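Local coordinates for methyltransferase-like protein 5 (PDB 1WY7) that binds S-adenosyl-L-homocysteine and is probably an S-adenosylmethionine-dependent methyltransferase acting on RNA, at residues D47-L56 with F109-N119. Residues are numbered along the deposited sequence; the frame is centred on the assembly and turned at random.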
ATOM      1  N   ASP A  47      -8.347  -8.818  -8.749  1.00 34.42           N
ATOM      2  CA  ASP A  47      -7.371  -9.043  -7.682  1.00 33.68           C
ATOM      3  C   ASP A  47      -7.781  -8.519  -6.298  1.00 35.37           C
ATOM      4  O   ASP A  47      -6.917  -8.283  -5.437  1.00 35.41           O
ATOM      5  CB  ASP A  47      -6.025  -8.426  -8.082  1.00 31.85           C
ATOM      6  CG  ASP A  47      -5.288  -9.253  -9.138  1.00 30.53           C
ATOM      7  OD1 ASP A  47      -4.313  -8.743  -9.717  1.00 28.57           O
ATOM      8  OD2 ASP A  47      -5.678 -10.414  -9.379  1.00 31.16           O
ATOM      9  N   ILE A  48      -9.084  -8.330  -6.073  1.00 34.25           N
ATOM     10  CA  ILE A  48      -9.542  -7.830  -4.773  1.00 34.59           C
ATOM     11  C   ILE A  48     -10.704  -8.626  -4.212  1.00 37.00           C
ATOM     12  O   ILE A  48     -10.632  -9.163  -3.110  1.00 38.10           O
ATOM     13  CB  ILE A  48      -9.999  -6.343  -4.848  1.00 31.72           C
ATOM     14  CG1 ILE A  48      -8.803  -5.421  -5.073  1.00 28.50           C
ATOM     15  CG2 ILE A  48     -10.715  -5.949  -3.552  1.00 29.40           C
ATOM     16  CD1 ILE A  48      -7.796  -5.449  -3.939  1.00 28.72           C
ATOM     17  N   GLU A  49     -11.775  -8.701  -4.987  1.00 39.32           N
ATOM     18  CA  GLU A  49     -12.986  -9.380  -4.562  1.00 42.43           C
ATOM     19  C   GLU A  49     -12.780 -10.837  -4.177  1.00 41.21           C
ATOM     20  O   GLU A  49     -12.332 -11.644  -4.992  1.00 42.42           O
ATOM     21  CB  GLU A  49     -14.027  -9.266  -5.668  1.00 46.65           C
ATOM     22  CG  GLU A  49     -15.434  -9.589  -5.238  1.00 52.53           C
ATOM     23  CD  GLU A  49     -16.439  -9.189  -6.294  1.00 55.75           C
ATOM     24  OE1 GLU A  49     -17.658  -9.293  -6.022  1.00 57.56           O
ATOM     25  OE2 GLU A  49     -16.004  -8.767  -7.395  1.00 55.03           O
ATOM     26  N   GLY A  50     -13.102 -11.158  -2.925  1.00 39.15           N
ATOM     27  CA  GLY A  50     -12.968 -12.513  -2.433  1.00 37.35           C
ATOM     28  C   GLY A  50     -11.543 -12.965  -2.181  1.00 38.88           C
ATOM     29  O   GLY A  50     -11.303 -14.141  -1.917  1.00 40.03           O
ATOM     30  N   LYS A  51     -10.590 -12.043  -2.247  1.00 37.11           N
ATOM     31  CA  LYS A  51      -9.192 -12.405  -2.037  1.00 35.98           C
ATOM     32  C   LYS A  51      -8.676 -12.104  -0.631  1.00 34.70           C
ATOM     33  O   LYS A  51      -9.203 -11.229   0.064  1.00 31.67           O
ATOM     34  CB  LYS A  51      -8.316 -11.664  -3.049  1.00 36.74           C
ATOM     35  CG  LYS A  51      -8.739 -11.854  -4.492  1.00 38.77           C
ATOM     36  CD  LYS A  51      -8.396 -13.236  -5.011  1.00 39.74           C
ATOM     37  CE  LYS A  51      -8.807 -13.372  -6.476  1.00 40.85           C
ATOM     38  NZ  LYS A  51      -8.049 -14.447  -7.176  1.00 42.50           N
ATOM     39  N   VAL A  52      -7.649 -12.844  -0.217  1.00 33.57           N
ATOM     40  CA  VAL A  52      -7.014 -12.614   1.077  1.00 32.53           C
ATOM     41  C   VAL A  52      -5.923 -11.600   0.751  1.00 30.10           C
ATOM     42  O   VAL A  52      -4.983 -11.899   0.016  1.00 30.18           O
ATOM     43  CB  VAL A  52      -6.385 -13.909   1.649  1.00 32.55           C
ATOM     44  CG1 VAL A  52      -5.686 -13.609   2.966  1.00 33.67           C
ATOM     45  CG2 VAL A  52      -7.466 -14.949   1.872  1.00 32.49           C
ATOM     46  N   VAL A  53      -6.069 -10.392   1.275  1.00 28.98           N
ATOM     47  CA  VAL A  53      -5.119  -9.321   0.988  1.00 27.53           C
ATOM     48  C   VAL A  53      -4.244  -8.872   2.146  1.00 28.71           C
ATOM     49  O   VAL A  53      -4.719  -8.703   3.270  1.00 28.01           O
ATOM     50  CB  VAL A  53      -5.855  -8.053   0.458  1.00 25.42           C
ATOM     51  CG1 VAL A  53      -4.839  -6.955   0.130  1.00 16.64           C
ATOM     52  CG2 VAL A  53      -6.696  -8.407  -0.763  1.00 24.59           C
ATOM     53  N   ALA A  54      -2.964  -8.664   1.853  1.00 27.85           N
ATOM     54  CA  ALA A  54      -2.036  -8.175   2.860  1.00 27.98           C
ATOM     55  C   ALA A  54      -1.722  -6.728   2.501  1.00 26.55           C
ATOM     56  O   ALA A  54      -1.396  -6.423   1.349  1.00 27.29           O
ATOM     57  CB  ALA A  54      -0.751  -9.022   2.869  1.00 27.91           C
ATOM     58  N   ASP A  55      -1.847  -5.841   3.482  1.00 25.20           N
ATOM     59  CA  ASP A  55      -1.560  -4.419   3.301  1.00 24.63           C
ATOM     60  C   ASP A  55      -0.268  -4.157   4.090  1.00 24.70           C
ATOM     61  O   ASP A  55      -0.300  -4.005   5.310  1.00 22.34           O
ATOM     62  CB  ASP A  55      -2.731  -3.591   3.856  1.00 21.88           C
ATOM     63  CG  ASP A  55      -2.542  -2.101   3.683  1.00 25.69           C
ATOM     64  OD1 ASP A  55      -3.449  -1.330   4.105  1.00 20.12           O
ATOM     65  OD2 ASP A  55      -1.494  -1.682   3.124  1.00 26.83           O
ATOM     66  N   LEU A  56       0.863  -4.123   3.390  1.00 24.55           N
ATOM     67  CA  LEU A  56       2.159  -3.906   4.039  1.00 26.24           C
ATOM     68  C   LEU A  56       2.393  -2.423   4.289  1.00 27.33           C
ATOM     69  O   LEU A  56       2.315  -1.603   3.362  1.00 26.42           O
ATOM     70  CB  LEU A  56       3.273  -4.523   3.178  1.00 27.21           C
ATOM     71  CG  LEU A  56       3.544  -6.029   3.368  1.00 30.14           C
ATOM     72  CD1 LEU A  56       2.275  -6.793   3.662  1.00 28.01           C
ATOM     73  CD2 LEU A  56       4.235  -6.588   2.132  1.00 31.24           C
ATOM     74  N   PHE A 109       6.820 -10.674   9.184  1.00 44.42           N
ATOM     75  CA  PHE A 109       5.519 -11.203   8.788  1.00 43.96           C
ATOM     76  C   PHE A 109       5.758 -12.303   7.751  1.00 45.21           C
ATOM     77  O   PHE A 109       6.561 -12.135   6.839  1.00 44.54           O
ATOM     78  CB  PHE A 109       4.679 -10.053   8.201  1.00 42.65           C
ATOM     79  CG  PHE A 109       3.358 -10.483   7.608  1.00 41.51           C
ATOM     80  CD1 PHE A 109       3.171 -10.497   6.231  1.00 40.58           C
ATOM     81  CD2 PHE A 109       2.301 -10.863   8.428  1.00 40.65           C
ATOM     82  CE1 PHE A 109       1.947 -10.880   5.679  1.00 41.62           C
ATOM     83  CE2 PHE A 109       1.076 -11.250   7.888  1.00 41.51           C
ATOM     84  CZ  PHE A 109       0.898 -11.258   6.510  1.00 41.57           C
ATOM     85  N   ASN A 110       5.089 -13.441   7.893  1.00 47.99           N
ATOM     86  CA  ASN A 110       5.289 -14.497   6.908  1.00 52.46           C
ATOM     87  C   ASN A 110       4.106 -15.439   6.733  1.00 53.02           C
ATOM     88  O   ASN A 110       4.212 -16.645   6.933  1.00 55.03           O
ATOM     89  CB  ASN A 110       6.570 -15.286   7.216  1.00 53.94           C
ATOM     90  CG  ASN A 110       6.530 -15.955   8.556  1.00 56.10           C
ATOM     91  OD1 ASN A 110       6.539 -17.183   8.644  1.00 58.82           O
ATOM     92  ND2 ASN A 110       6.485 -15.159   9.619  1.00 57.25           N
ATOM     93  N   SER A 111       2.973 -14.864   6.353  1.00 53.12           N
ATOM     94  CA  SER A 111       1.762 -15.626   6.100  1.00 52.29           C
ATOM     95  C   SER A 111       1.506 -15.463   4.612  1.00 51.49           C
ATOM     96  O   SER A 111       1.578 -14.355   4.085  1.00 51.11           O
ATOM     97  CB  SER A 111       0.574 -15.052   6.871  1.00 51.85           C
ATOM     98  OG  SER A 111       0.815 -15.053   8.258  1.00 53.57           O
ATOM     99  N   ARG A 112       1.208 -16.558   3.931  1.00 51.11           N
ATOM    100  CA  ARG A 112       0.943 -16.479   2.505  1.00 50.23           C
ATOM    101  C   ARG A 112      -0.452 -15.906   2.253  1.00 47.34           C
ATOM    102  O   ARG A 112      -1.419 -16.294   2.901  1.00 48.51           O
ATOM    103  CB  ARG A 112       1.077 -17.859   1.871  1.00 51.99           C
ATOM    104  CG  ARG A 112       0.952 -17.829   0.373  1.00 56.04           C
ATOM    105  CD  ARG A 112       1.936 -18.772  -0.283  1.00 58.23           C
ATOM    106  NE  ARG A 112       2.005 -18.533  -1.722  1.00 61.32           N
ATOM    107  CZ  ARG A 112       2.841 -17.679  -2.308  1.00 60.12           C
ATOM    108  NH1 ARG A 112       3.700 -16.975  -1.586  1.00 58.72           N
ATOM    109  NH2 ARG A 112       2.807 -17.518  -3.624  1.00 61.07           N
ATOM    110  N   VAL A 113      -0.541 -14.968   1.317  1.00 43.92           N
ATOM    111  CA  VAL A 113      -1.808 -14.332   0.972  1.00 39.79           C
ATOM    112  C   VAL A 113      -2.020 -14.408  -0.538  1.00 40.22           C
ATOM    113  O   VAL A 113      -1.131 -14.849  -1.269  1.00 39.56           O
ATOM    114  CB  VAL A 113      -1.803 -12.843   1.373  1.00 38.70           C
ATOM    115  CG1 VAL A 113      -1.557 -12.697   2.871  1.00 35.80           C
ATOM    116  CG2 VAL A 113      -0.732 -12.106   0.589  1.00 34.86           C
ATOM    117  N   ASP A 114      -3.189 -13.973  -1.003  1.00 39.79           N
ATOM    118  CA  ASP A 114      -3.494 -13.969  -2.439  1.00 39.04           C
ATOM    119  C   ASP A 114      -2.922 -12.732  -3.118  1.00 38.54           C
ATOM    120  O   ASP A 114      -2.363 -12.813  -4.219  1.00 39.70           O
ATOM    121  CB  ASP A 114      -5.009 -13.969  -2.698  1.00 39.53           C
ATOM    122  CG  ASP A 114      -5.689 -15.269  -2.297  1.00 42.35           C
ATOM    123  OD1 ASP A 114      -5.126 -16.352  -2.569  1.00 44.49           O
ATOM    124  OD2 ASP A 114      -6.802 -15.202  -1.727  1.00 39.07           O
ATOM    125  N   ILE A 115      -3.072 -11.583  -2.465  1.00 36.07           N
ATOM    126  CA  ILE A 115      -2.608 -10.320  -3.026  1.00 33.05           C
ATOM    127  C   ILE A 115      -1.945  -9.404  -1.999  1.00 32.06           C
ATOM    128  O   ILE A 115      -2.303  -9.386  -0.827  1.00 31.49           O
ATOM    129  CB  ILE A 115      -3.805  -9.508  -3.680  1.00 33.88           C
ATOM    130  CG1 ILE A 115      -4.157 -10.049  -5.068  1.00 35.91           C
ATOM    131  CG2 ILE A 115      -3.442  -8.041  -3.845  1.00 31.04           C
ATOM    132  CD1 ILE A 115      -4.980 -11.274  -5.053  1.00 38.18           C
ATOM    133  N   VAL A 116      -0.964  -8.640  -2.458  1.00 30.53           N
ATOM    134  CA  VAL A 116      -0.329  -7.663  -1.604  1.00 28.33           C
ATOM    135  C   VAL A 116      -0.596  -6.278  -2.207  1.00 28.01           C
ATOM    136  O   VAL A 116      -0.476  -6.089  -3.415  1.00 28.51           O
ATOM    137  CB  VAL A 116       1.215  -7.818  -1.524  1.00 25.94           C
ATOM    138  CG1 VAL A 116       1.786  -6.587  -0.861  1.00 20.20           C
ATOM    139  CG2 VAL A 116       1.620  -9.076  -0.741  1.00 23.30           C
ATOM    140  N   ILE A 117      -0.974  -5.326  -1.364  1.00 25.96           N
ATOM    141  CA  ILE A 117      -1.149  -3.950  -1.801  1.00 25.54           C
ATOM    142  C   ILE A 117      -0.323  -3.169  -0.795  1.00 25.95           C
ATOM    143  O   ILE A 117      -0.294  -3.520   0.388  1.00 26.58           O
ATOM    144  CB  ILE A 117      -2.619  -3.491  -1.757  1.00 24.85           C
ATOM    145  CG1 ILE A 117      -3.170  -3.571  -0.328  1.00 25.11           C
ATOM    146  CG2 ILE A 117      -3.435  -4.343  -2.725  1.00 24.62           C
ATOM    147  CD1 ILE A 117      -4.659  -3.187  -0.214  1.00 29.75           C
HETATM  148  N   MSE A 118       0.376  -2.138  -1.255  1.00 25.23           N
HETATM  149  CA  MSE A 118       1.189  -1.366  -0.341  1.00 26.52           C
HETATM  150  C   MSE A 118       1.640  -0.011  -0.863  1.00 26.42           C
HETATM  151  O   MSE A 118       1.830   0.187  -2.065  1.00 25.06           O
HETATM  152  CB  MSE A 118       2.433  -2.185   0.091  1.00 26.20           C
HETATM  153  CG  MSE A 118       3.364  -2.652  -1.046  1.00 29.27           C
HETATM  154 SE   MSE A 118       4.770  -3.654  -0.441  1.00 33.59          SE
HETATM  155  CE  MSE A 118       5.767  -3.720  -1.881  1.00 29.58           C
ATOM    156  N   ASN A 119       1.789   0.914   0.079  1.00 25.72           N
ATOM    157  CA  ASN A 119       2.286   2.265  -0.155  1.00 26.93           C
ATOM    158  C   ASN A 119       3.468   2.262   0.818  1.00 27.88           C
ATOM    159  O   ASN A 119       3.410   2.883   1.878  1.00 26.33           O
ATOM    160  CB  ASN A 119       1.241   3.306   0.282  1.00 26.59           C
ATOM    161  CG  ASN A 119       1.711   4.739   0.085  1.00 29.99           C
ATOM    162  OD1 ASN A 119       1.016   5.681   0.458  1.00 34.28           O
ATOM    163  ND2 ASN A 119       2.886   4.912  -0.503  1.00 33.34           N
TER
HETATM  164  O   HOH W   1       0.434   0.670   2.789  1.00 27.63           O
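F109 sets its ring obliquely against A54 CB, and V113 CG1 and CG2 each lie 3.8 Å from A54 CB. D114 adds a side-chain bond at the entrance to the parallel pair: its OD2 takes the V52 N-H on the anti side at 2.9 Å, nearly straight at 170°, while V52 O grips two donors, D114 N and I115 N. With a leucine in place of D114, the V52 amide would probably lose its acceptor and the strand entrance would be less firmly fixed. I115 keeps CG1 anti to its carbonyl carbon (chi1 -79°), which lays that atom 3.3 Å from D47 O; its CD1 rests against CB, CG and CD of K51. Regular parallel pairing follows, A54 N to I115 O and I117 N to A54 O. V116 CG1 touches L56 CD2 on one face, I117 CD1 meets V53 CG1 at 3.8 Å on the I115 face, and M118 SE returns to L56 CD2. A water accepts from N119 N and lies within bonding distance of L56 O, and the N119 side chain lies near the bound S-adenosyl-L-homocysteine. The pair forms the centre of the Rossmann-like methyltransferase sheet, between strands 74-79 and 143-149, with helix 131-140 packed over L56, V116 and M118.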